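Alpha-rhamnosidase (Dictyoglomus thermophilum, PDB 6I60) probably hydrolyses terminal non-reducing alpha-L-rhamnose residues from alpha-L-rhamnosides. Local coordinates at residues R346-I351 with V457-V462; Y366-N371 with E451-K456; T373-I378 with E426-F431. All coordinates share one frame; numbering follows the deposited sequence.

Contact 1: residues R346-I351 with V457-V462; sequences RITKTI and VVHTAV
Antiparallel backbone bonds join Arg346-Ile351 to Val457-Val462: Thr348 N donates to Val457 O at 2.9 Å, Val457 N to Lys349 O at 3.0 Å, and Arg346 N to His459 O at 3.0 Å, with a weak return bond from His459 N to Arg346 O. The second chain turns a corner at His459. Here Thr348 meets the imidazole at about a right angle, laying its methyl CG2 over one ring face, 3.9 Å from the His459 centroid and displaced toward the rim. This CH-pi contact depends on the threonine torsion (chi1 71°), which sets CG2 beside the backbone N while OG1 faces CG1 of Val457. On the other face of the sheet, Ile347 CG1 packs on Val458 CG2 at 3.9 Å. Beyond the corner, the aliphatic part of Arg346 runs past the methyl of Ala461, the centre of an inverse gamma turn, and its CB comes within 3.9 Å of Ala461 CB. The hydrogen bonds between the two segments thus lie in the main chain, whereas the side chains meet mainly through aliphatic carbons and one imidazole face, a division that illustrates how an edge strand can be held while its partner bends away.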
loop_
_atom_site.group_PDB
_atom_site.type_symbol
_atom_site.label_atom_id
_atom_site.label_comp_id
_atom_site.label_asym_id
_atom_site.label_seq_id
_atom_site.Cartn_x
_atom_site.Cartn_y
_atom_site.Cartn_z
ATOM N N ARG A 346 -11.088 -0.397 -5.247
ATOM C CA ARG A 346 -12.055 -1.158 -6.025
ATOM C C ARG A 346 -12.781 -2.144 -5.121
ATOM O O ARG A 346 -12.384 -2.387 -3.978
ATOM C CB ARG A 346 -11.380 -1.916 -7.176
ATOM C CG ARG A 346 -10.948 -1.054 -8.342
ATOM C CD ARG A 346 -10.692 -1.907 -9.573
ATOM N NE ARG A 346 -9.376 -1.652 -10.149
ATOM C CZ ARG A 346 -9.164 -0.878 -11.208
ATOM N NH1 ARG A 346 -10.184 -0.280 -11.811
ATOM N NH2 ARG A 346 -7.932 -0.700 -11.665
ATOM N N ILE A 347 -13.861 -2.714 -5.650
ATOM C CA ILE A 347 -14.482 -3.895 -5.055
ATOM C C ILE A 347 -13.675 -5.092 -5.547
ATOM O O ILE A 347 -13.863 -5.559 -6.670
ATOM C CB ILE A 347 -15.962 -4.017 -5.420
ATOM C CG1 ILE A 347 -16.746 -2.812 -4.894
ATOM C CG2 ILE A 347 -16.545 -5.316 -4.872
ATOM C CD1 ILE A 347 -18.232 -2.888 -5.173
ATOM N N THR A 348 -12.758 -5.583 -4.712
ATOM C CA THR A 348 -11.820 -6.610 -5.146
ATOM C C THR A 348 -12.399 -8.019 -5.087
ATOM O O THR A 348 -11.899 -8.904 -5.790
ATOM C CB THR A 348 -10.545 -6.547 -4.302
ATOM O OG1 THR A 348 -10.821 -7.011 -2.974
ATOM C CG2 THR A 348 -10.022 -5.120 -4.237
ATOM N N LYS A 349 -13.430 -8.251 -4.277
ATOM C CA LYS A 349 -13.992 -9.589 -4.142
ATOM C C LYS A 349 -15.398 -9.490 -3.570
ATOM O O LYS A 349 -15.765 -8.494 -2.941
ATOM C CB LYS A 349 -13.113 -10.482 -3.255
ATOM C CG LYS A 349 -12.464 -11.641 -3.992
ATOM C CD LYS A 349 -11.588 -12.473 -3.068
ATOM C CE LYS A 349 -10.478 -13.172 -3.845
ATOM N NZ LYS A 349 -10.171 -14.523 -3.297
ATOM N N THR A 350 -16.179 -10.544 -3.801
ATOM C CA THR A 350 -17.516 -10.693 -3.236
ATOM C C THR A 350 -17.552 -11.987 -2.435
ATOM O O THR A 350 -17.379 -13.074 -2.999
ATOM C CB THR A 350 -18.588 -10.707 -4.330
ATOM O OG1 THR A 350 -18.270 -9.734 -5.333
ATOM C CG2 THR A 350 -19.955 -10.385 -3.742
ATOM N N ILE A 351 -17.770 -11.873 -1.127
ATOM C CA ILE A 351 -17.803 -13.024 -0.235
ATOM C C ILE A 351 -19.226 -13.236 0.256
ATOM O O ILE A 351 -20.035 -12.302 0.317
ATOM C CB ILE A 351 -16.837 -12.860 0.958
ATOM C CG1 ILE A 351 -17.296 -11.718 1.864
ATOM C CG2 ILE A 351 -15.419 -12.621 0.465
ATOM C CD1 ILE A 351 -16.253 -11.282 2.866
ATOM N N VAL A 457 -15.598 -6.714 -0.515
ATOM C CA VAL A 457 -14.257 -6.376 -0.048
ATOM C C VAL A 457 -13.776 -5.153 -0.818
ATOM O O VAL A 457 -13.701 -5.173 -2.052
ATOM C CB VAL A 457 -13.293 -7.559 -0.224
ATOM C CG1 VAL A 457 -11.927 -7.219 0.339
ATOM C CG2 VAL A 457 -13.853 -8.798 0.453
ATOM N N VAL A 458 -13.455 -4.083 -0.095
ATOM C CA VAL A 458 -13.153 -2.791 -0.698
ATOM C C VAL A 458 -11.840 -2.281 -0.122
ATOM O O VAL A 458 -11.723 -2.100 1.096
ATOM C CB VAL A 458 -14.279 -1.773 -0.459
ATOM C CG1 VAL A 458 -13.823 -0.376 -0.846
ATOM C CG2 VAL A 458 -15.530 -2.169 -1.229
ATOM N N HIS A 459 -10.862 -2.047 -0.993
ATOM C CA HIS A 459 -9.570 -1.477 -0.619
ATOM C C HIS A 459 -8.813 -1.148 -1.902
ATOM O O HIS A 459 -9.307 -1.368 -3.011
ATOM C CB HIS A 459 -8.767 -2.424 0.274
ATOM C CG HIS A 459 -8.560 -3.784 -0.317
ATOM N ND1 HIS A 459 -9.343 -4.868 0.019
ATOM C CD2 HIS A 459 -7.658 -4.236 -1.221
ATOM C CE1 HIS A 459 -8.932 -5.929 -0.653
ATOM N NE2 HIS A 459 -7.911 -5.573 -1.412
ATOM N N THR A 460 -7.602 -0.613 -1.736
ATOM C CA THR A 460 -6.728 -0.311 -2.864
ATOM C C THR A 460 -6.398 -1.585 -3.632
ATOM O O THR A 460 -5.722 -2.477 -3.108
ATOM C CB THR A 460 -5.442 0.372 -2.384
ATOM O OG1 THR A 460 -5.757 1.662 -1.846
ATOM C CG2 THR A 460 -4.460 0.540 -3.534
ATOM N N ALA A 461 -6.874 -1.680 -4.873
ATOM C CA ALA A 461 -6.723 -2.898 -5.658
ATOM C C ALA A 461 -5.280 -3.111 -6.097
ATOM O O ALA A 461 -4.944 -2.907 -7.267
ATOM C CB ALA A 461 -7.646 -2.860 -6.878
ATOM N N VAL A 462 -4.422 -3.527 -5.169
ATOM C CA VAL A 462 -3.035 -3.835 -5.494
ATOM C C VAL A 462 -2.949 -5.243 -6.066
ATOM O O VAL A 462 -3.739 -6.129 -5.723
ATOM C CB VAL A 462 -2.133 -3.679 -4.253
ATOM C CG1 VAL A 462 -2.033 -2.220 -3.843
ATOM C CG2 VAL A 462 -2.662 -4.520 -3.106
#

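Contact 2: residues Y366-N371 with E451-K456; sequences YDFGQN and EDIEGK
A small apolar core inside the concanavalin-like domain is built where Tyr366 and Phe368 of strand 363-368 point at strand 453-458. The short strand segments run 9.5 Å apart at an angle of 39°, so the union rests on side chains, as between layers of a beta sandwich. Ile453 serves both rings with separate branches. Its CG1 sits over one face of the Tyr366 ring, 3.7 Å from the ring centroid and 17° off the normal, a CH-pi contact displaced toward the rim. Its CG2, anti to the backbone N because chi1 is -75°, turns instead to Phe368 and lies 3.6 Å from Phe368 CZ. The Phe368 and Ile453 side chains cross at about a right angle, and the phenyl ring continues onto Gly455, whose backbone N is 3.6 Å from Phe368 CE1; with no side chain there, the end of the ring can come close to the main chain. Tyr366 OH is hydrogen-bonded to Thr449 O, which anchors the far end of the tyrosine. On the side of the strand turned from Ile453, Asp367 OD1 accepts from Gly369 N at 2.9 Å, closing an Asx turn, and also forms a salt bridge with Arg437. Ile441 and Ile376 add to the same core. Dispersion and CH-pi contacts therefore join the two layers, while the tyrosine hydroxyl is satisfied by Thr449 O.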
loop_
_atom_site.group_PDB
_atom_site.type_symbol
_atom_site.label_atom_id
_atom_site.label_comp_id
_atom_site.label_asym_id
_atom_site.label_seq_id
_atom_site.Cartn_x
_atom_site.Cartn_y
_atom_site.Cartn_z
ATOM N N TYR A 366 -25.034 -11.911 10.934
ATOM C CA TYR A 366 -24.268 -12.680 9.966
ATOM C C TYR A 366 -22.800 -12.716 10.367
ATOM O O TYR A 366 -22.271 -11.757 10.934
ATOM C CB TYR A 366 -24.399 -12.085 8.562
ATOM C CG TYR A 366 -25.724 -12.366 7.897
ATOM C CD1 TYR A 366 -26.846 -11.603 8.191
ATOM C CD2 TYR A 366 -25.855 -13.395 6.976
ATOM C CE1 TYR A 366 -28.060 -11.857 7.584
ATOM C CE2 TYR A 366 -27.063 -13.656 6.364
ATOM C CZ TYR A 366 -28.163 -12.883 6.671
ATOM O OH TYR A 366 -29.369 -13.139 6.064
ATOM N N ASP A 367 -22.146 -13.833 10.067
ATOM C CA ASP A 367 -20.715 -13.996 10.290
ATOM C C ASP A 367 -20.063 -14.344 8.960
ATOM O O ASP A 367 -20.457 -15.316 8.307
ATOM C CB ASP A 367 -20.435 -15.080 11.333
ATOM C CG ASP A 367 -18.951 -15.276 11.586
ATOM O OD1 ASP A 367 -18.153 -14.423 11.144
ATOM O OD2 ASP A 367 -18.582 -16.282 12.228
ATOM N N PHE A 368 -19.078 -13.548 8.559
ATOM C CA PHE A 368 -18.373 -13.780 7.307
ATOM C C PHE A 368 -17.130 -14.643 7.473
ATOM O O PHE A 368 -16.502 -14.993 6.469
ATOM C CB PHE A 368 -17.988 -12.444 6.665
ATOM C CG PHE A 368 -19.105 -11.796 5.903
ATOM C CD1 PHE A 368 -19.461 -12.255 4.647
ATOM C CD2 PHE A 368 -19.804 -10.730 6.444
ATOM C CE1 PHE A 368 -20.489 -11.661 3.941
ATOM C CE2 PHE A 368 -20.833 -10.131 5.743
ATOM C CZ PHE A 368 -21.176 -10.598 4.490
ATOM N N GLY A 369 -16.764 -14.991 8.706
ATOM C CA GLY A 369 -15.600 -15.814 8.960
ATOM C C GLY A 369 -14.265 -15.125 8.792
ATOM O O GLY A 369 -13.227 -15.784 8.925
ATOM N N GLN A 370 -14.251 -13.824 8.512
ATOM C CA GLN A 370 -13.006 -13.107 8.286
ATOM C C GLN A 370 -13.247 -11.625 8.528
ATOM O O GLN A 370 -14.265 -11.079 8.096
ATOM C CB GLN A 370 -12.481 -13.344 6.863
ATOM C CG GLN A 370 -11.364 -12.403 6.434
ATOM C CD GLN A 370 -10.028 -12.781 7.034
ATOM O OE1 GLN A 370 -9.638 -13.949 7.024
ATOM N NE2 GLN A 370 -9.318 -11.793 7.568
ATOM N N ASN A 371 -12.313 -10.990 9.232
ATOM C CA ASN A 371 -12.347 -9.549 9.447
ATOM C C ASN A 371 -11.806 -8.859 8.199
ATOM O O ASN A 371 -10.600 -8.900 7.929
ATOM C CB ASN A 371 -11.529 -9.183 10.682
ATOM C CG ASN A 371 -11.806 -7.778 11.174
ATOM O OD1 ASN A 371 -12.353 -6.946 10.450
ATOM N ND2 ASN A 371 -11.418 -7.502 12.412
ATOM N N GLU A 451 -28.059 -15.853 1.168
ATOM C CA GLU A 451 -27.972 -15.303 -0.179
ATOM C C GLU A 451 -28.353 -13.830 -0.233
ATOM O O GLU A 451 -27.841 -13.095 -1.087
ATOM C CB GLU A 451 -28.867 -16.098 -1.135
ATOM C CG GLU A 451 -28.758 -15.684 -2.599
ATOM C CD GLU A 451 -29.914 -14.800 -3.058
ATOM O OE1 GLU A 451 -30.709 -14.352 -2.203
ATOM O OE2 GLU A 451 -30.024 -14.552 -4.279
ATOM N N ASP A 452 -29.231 -13.380 0.665
ATOM C CA ASP A 452 -29.672 -11.990 0.691
ATOM C C ASP A 452 -28.604 -11.033 1.201
ATOM O O ASP A 452 -28.835 -9.819 1.187
ATOM C CB ASP A 452 -30.931 -11.859 1.550
ATOM C CG ASP A 452 -32.051 -12.765 1.080
ATOM O OD1 ASP A 452 -32.113 -13.057 -0.133
ATOM O OD2 ASP A 452 -32.869 -13.187 1.925
ATOM N N ILE A 453 -27.457 -11.537 1.648
ATOM C CA ILE A 453 -26.352 -10.714 2.124
ATOM C C ILE A 453 -25.126 -11.042 1.284
ATOM O O ILE A 453 -24.793 -12.218 1.099
ATOM C CB ILE A 453 -26.074 -10.947 3.622
ATOM C CG1 ILE A 453 -27.144 -10.267 4.474
ATOM C CG2 ILE A 453 -24.698 -10.433 4.003
ATOM C CD1 ILE A 453 -27.491 -8.877 4.007
ATOM N N GLU A 454 -24.465 -10.007 0.768
ATOM C CA GLU A 454 -23.275 -10.167 -0.062
ATOM C C GLU A 454 -22.220 -9.181 0.416
ATOM O O GLU A 454 -22.393 -7.966 0.273
ATOM C CB GLU A 454 -23.599 -9.947 -1.540
ATOM C CG GLU A 454 -23.774 -11.228 -2.335
ATOM C CD GLU A 454 -24.255 -10.971 -3.749
ATOM O OE1 GLU A 454 -23.646 -10.128 -4.442
ATOM O OE2 GLU A 454 -25.248 -11.607 -4.167
ATOM N N GLY A 455 -21.130 -9.699 0.976
ATOM C CA GLY A 455 -20.054 -8.839 1.436
ATOM C C GLY A 455 -19.188 -8.369 0.278
ATOM O O GLY A 455 -18.839 -9.137 -0.619
ATOM N N LYS A 456 -18.843 -7.086 0.307
ATOM C CA LYS A 456 -18.005 -6.467 -0.717
ATOM C C LYS A 456 -16.678 -6.070 -0.080
ATOM O O LYS A 456 -16.639 -5.201 0.797
ATOM C CB LYS A 456 -18.707 -5.261 -1.338
ATOM C CG LYS A 456 -19.988 -5.606 -2.093
ATOM C CD LYS A 456 -19.717 -6.566 -3.247
ATOM C CE LYS A 456 -20.965 -6.797 -4.084
ATOM N NZ LYS A 456 -21.059 -5.827 -5.211
#

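Contact 3: residues T373-I378 with E426-F431; sequences TGWIKI and EYEPRF
Trp375 and Pro429 lie alongside each other, running in opposite senses, which brings Trp375 CB to 3.7 Å from Pro429 CD and sets the proline carbonyl oxygen over the centre of the indole. Pro429 O stands 3.3 Å above that ring plane, and Trp375 CE2 is its nearest indole atom. At the edge, in the plane of the indole, Trp375 NE1 makes a weak hydrogen bond of 3.3 Å to Glu428 OE2; ring and carboxylate planes are 57° apart. The tryptophan reaches both partners because CG lies between its own backbone N and carbonyl carbon (chi1 53°). Beside it, the methylenes of Lys377 lie across Glu428, with Lys377 CB 3.6 Å from Glu428 CG. The lysine chain then bends at its last two torsions, and NZ forms its salt bridge with Glu454 on the adjoining strand; Glu426 OE2, 4.2 Å from Lys377 NZ, is beyond salt-bridge distance and rests against Lys377 CE instead. Glu428 OE2 in turn is paired with Lys456 NZ, so the acceptor of the indole N-H is probably polarised and steadied by that ammonium group. Underlying these side chains, Ile378 and Tyr427 form an antiparallel hydrogen-bonded pair, with Ile378 N to Tyr427 O at 3.1 Å and Tyr427 N to Ile378 O at 3.3 Å. Strand 425-427 is an outermost strand of its four-stranded antiparallel sheet, and strand 375-380 separates it from strand 453-458; Tyr427 OH bonds Glu303, and Arg430 touches Ile294 of strand 288-298.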
loop_
_atom_site.group_PDB
_atom_site.type_symbol
_atom_site.label_atom_id
_atom_site.label_comp_id
_atom_site.label_asym_id
_atom_site.label_seq_id
_atom_site.Cartn_x
_atom_site.Cartn_y
_atom_site.Cartn_z
ATOM N N THR A 373 -12.705 -5.466 5.022
ATOM C CA THR A 373 -13.083 -4.067 4.895
ATOM C C THR A 373 -13.989 -3.873 3.690
ATOM O O THR A 373 -13.895 -4.595 2.693
ATOM C CB THR A 373 -11.858 -3.159 4.755
ATOM O OG1 THR A 373 -10.972 -3.695 3.765
ATOM C CG2 THR A 373 -11.134 -3.064 6.071
ATOM N N GLY A 374 -14.860 -2.873 3.791
ATOM C CA GLY A 374 -15.799 -2.573 2.733
ATOM C C GLY A 374 -17.217 -2.411 3.238
ATOM O O GLY A 374 -17.448 -1.793 4.281
ATOM N N TRP A 375 -18.173 -2.964 2.501
ATOM C CA TRP A 375 -19.577 -2.876 2.866
ATOM C C TRP A 375 -20.259 -4.172 2.449
ATOM O O TRP A 375 -19.606 -5.130 2.024
ATOM C CB TRP A 375 -20.227 -1.643 2.225
ATOM C CG TRP A 375 -20.036 -1.564 0.739
ATOM C CD1 TRP A 375 -20.682 -2.299 -0.213
ATOM C CD2 TRP A 375 -19.139 -0.697 0.034
ATOM N NE1 TRP A 375 -20.242 -1.944 -1.465
ATOM C CE2 TRP A 375 -19.296 -0.962 -1.341
ATOM C CE3 TRP A 375 -18.221 0.279 0.432
ATOM C CZ2 TRP A 375 -18.569 -0.288 -2.319
ATOM C CZ3 TRP A 375 -17.499 0.947 -0.541
ATOM C CH2 TRP A 375 -17.677 0.661 -1.900
ATOM N N ILE A 376 -21.584 -4.203 2.568
ATOM C CA ILE A 376 -22.370 -5.361 2.172
ATOM C C ILE A 376 -23.448 -4.911 1.197
ATOM O O ILE A 376 -23.782 -3.729 1.099
ATOM C CB ILE A 376 -23.001 -6.087 3.380
ATOM C CG1 ILE A 376 -24.084 -5.222 4.022
ATOM C CG2 ILE A 376 -21.940 -6.463 4.405
ATOM C CD1 ILE A 376 -25.268 -6.016 4.506
ATOM N N LYS A 377 -23.980 -5.879 0.457
ATOM C CA LYS A 377 -25.117 -5.668 -0.427
ATOM C C LYS A 377 -26.276 -6.515 0.072
ATOM O O LYS A 377 -26.115 -7.721 0.295
ATOM C CB LYS A 377 -24.775 -6.030 -1.873
ATOM C CG LYS A 377 -25.980 -6.053 -2.798
ATOM C CD LYS A 377 -25.563 -6.201 -4.249
ATOM C CE LYS A 377 -26.338 -7.315 -4.928
ATOM N NZ LYS A 377 -25.619 -8.612 -4.857
ATOM N N ILE A 378 -27.432 -5.888 0.256
ATOM C CA ILE A 378 -28.611 -6.567 0.777
ATOM C C ILE A 378 -29.637 -6.705 -0.339
ATOM O O ILE A 378 -29.745 -5.853 -1.227
ATOM C CB ILE A 378 -29.204 -5.826 1.999
ATOM C CG1 ILE A 378 -30.182 -6.727 2.757
ATOM C CG2 ILE A 378 -29.875 -4.520 1.581
ATOM C CD1 ILE A 378 -30.764 -6.082 3.995
ATOM N N GLU A 426 -32.142 -3.860 -4.225
ATOM C CA GLU A 426 -30.781 -4.095 -3.769
ATOM C C GLU A 426 -30.160 -2.772 -3.344
ATOM O O GLU A 426 -30.476 -1.716 -3.899
ATOM C CB GLU A 426 -29.918 -4.745 -4.859
ATOM C CG GLU A 426 -30.403 -6.111 -5.311
ATOM C CD GLU A 426 -29.517 -6.711 -6.381
ATOM O OE1 GLU A 426 -29.892 -7.754 -6.957
ATOM O OE2 GLU A 426 -28.442 -6.134 -6.649
ATOM N N TYR A 427 -29.274 -2.834 -2.354
ATOM C CA TYR A 427 -28.624 -1.627 -1.862
ATOM C C TYR A 427 -27.204 -1.938 -1.413
ATOM O O TYR A 427 -26.974 -2.924 -0.706
ATOM C CB TYR A 427 -29.408 -1.006 -0.702
ATOM C CG TYR A 427 -28.581 -0.035 0.111
ATOM C CD1 TYR A 427 -28.164 1.173 -0.432
ATOM C CD2 TYR A 427 -28.204 -0.331 1.413
ATOM C CE1 TYR A 427 -27.402 2.059 0.300
ATOM C CE2 TYR A 427 -27.444 0.551 2.153
ATOM C CZ TYR A 427 -27.045 1.746 1.591
ATOM O OH TYR A 427 -26.287 2.631 2.322
ATOM N N GLU A 428 -26.263 -1.090 -1.829
ATOM C CA GLU A 428 -24.908 -1.054 -1.306
ATOM C C GLU A 428 -24.530 0.392 -1.015
ATOM O O GLU A 428 -24.875 1.293 -1.791
ATOM C CB GLU A 428 -23.884 -1.657 -2.284
ATOM C CG GLU A 428 -24.427 -2.696 -3.251
ATOM C CD GLU A 428 -23.370 -3.181 -4.230
ATOM O OE1 GLU A 428 -23.719 -3.455 -5.400
ATOM O OE2 GLU A 428 -22.189 -3.283 -3.834
ATOM N N PRO A 429 -23.839 0.649 0.091
ATOM C CA PRO A 429 -23.352 2.008 0.349
ATOM C C PRO A 429 -22.270 2.400 -0.645
ATOM O O PRO A 429 -21.501 1.564 -1.129
ATOM C CB PRO A 429 -22.795 1.925 1.776
ATOM C CG PRO A 429 -23.372 0.669 2.355
ATOM C CD PRO A 429 -23.550 -0.265 1.205
ATOM N N ARG A 430 -22.219 3.698 -0.949
ATOM C CA ARG A 430 -21.293 4.227 -1.940
ATOM C C ARG A 430 -20.333 5.277 -1.403
ATOM O O ARG A 430 -19.329 5.559 -2.066
ATOM C CB ARG A 430 -22.068 4.838 -3.119
ATOM C CG ARG A 430 -23.219 5.717 -2.677
ATOM C CD ARG A 430 -23.719 6.618 -3.797
ATOM N NE ARG A 430 -24.352 5.878 -4.889
ATOM C CZ ARG A 430 -25.476 5.172 -4.780
ATOM N NH1 ARG A 430 -26.117 5.086 -3.622
ATOM N NH2 ARG A 430 -25.962 4.545 -5.843
ATOM N N PHE A 431 -20.604 5.860 -0.236
ATOM C CA PHE A 431 -19.796 6.946 0.305
ATOM C C PHE A 431 -19.278 6.627 1.704
ATOM O O PHE A 431 -19.121 7.526 2.533
ATOM C CB PHE A 431 -20.591 8.252 0.313
ATOM C CG PHE A 431 -20.905 8.780 -1.058
ATOM C CD1 PHE A 431 -19.934 8.801 -2.046
ATOM C CD2 PHE A 431 -22.171 9.257 -1.359
ATOM C CE1 PHE A 431 -20.220 9.287 -3.310
ATOM C CE2 PHE A 431 -22.463 9.746 -2.621
ATOM C CZ PHE A 431 -21.486 9.760 -3.598
#

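Overall arrangement
One antiparallel sheet, ordered 345-351, 453-458, 375-380, 425-427, organises all three contacts. Contact 1 joins its first two strands and contact 3 its last two; contact 2 packs strand 363-368 against the sheet. Their centres are 14 Å (1 to 2), 12 Å (1 to 3) and 11 Å (2 to 3) apart. In sequence they enclose one another, 1 outside 2 and 2 outside 3, and strand 453-458, last of the four in sequence, lies between 345-351 and 375-380. The Glu454-Lys377 salt bridge ties contact 2 to contact 3, and Ile351 packs on Phe368 between contacts 1 and 2. Chain portions distant in sequence thus form a four-stranded sheet, largely in the concanavalin-like domain, with strand 363-368 packed against it.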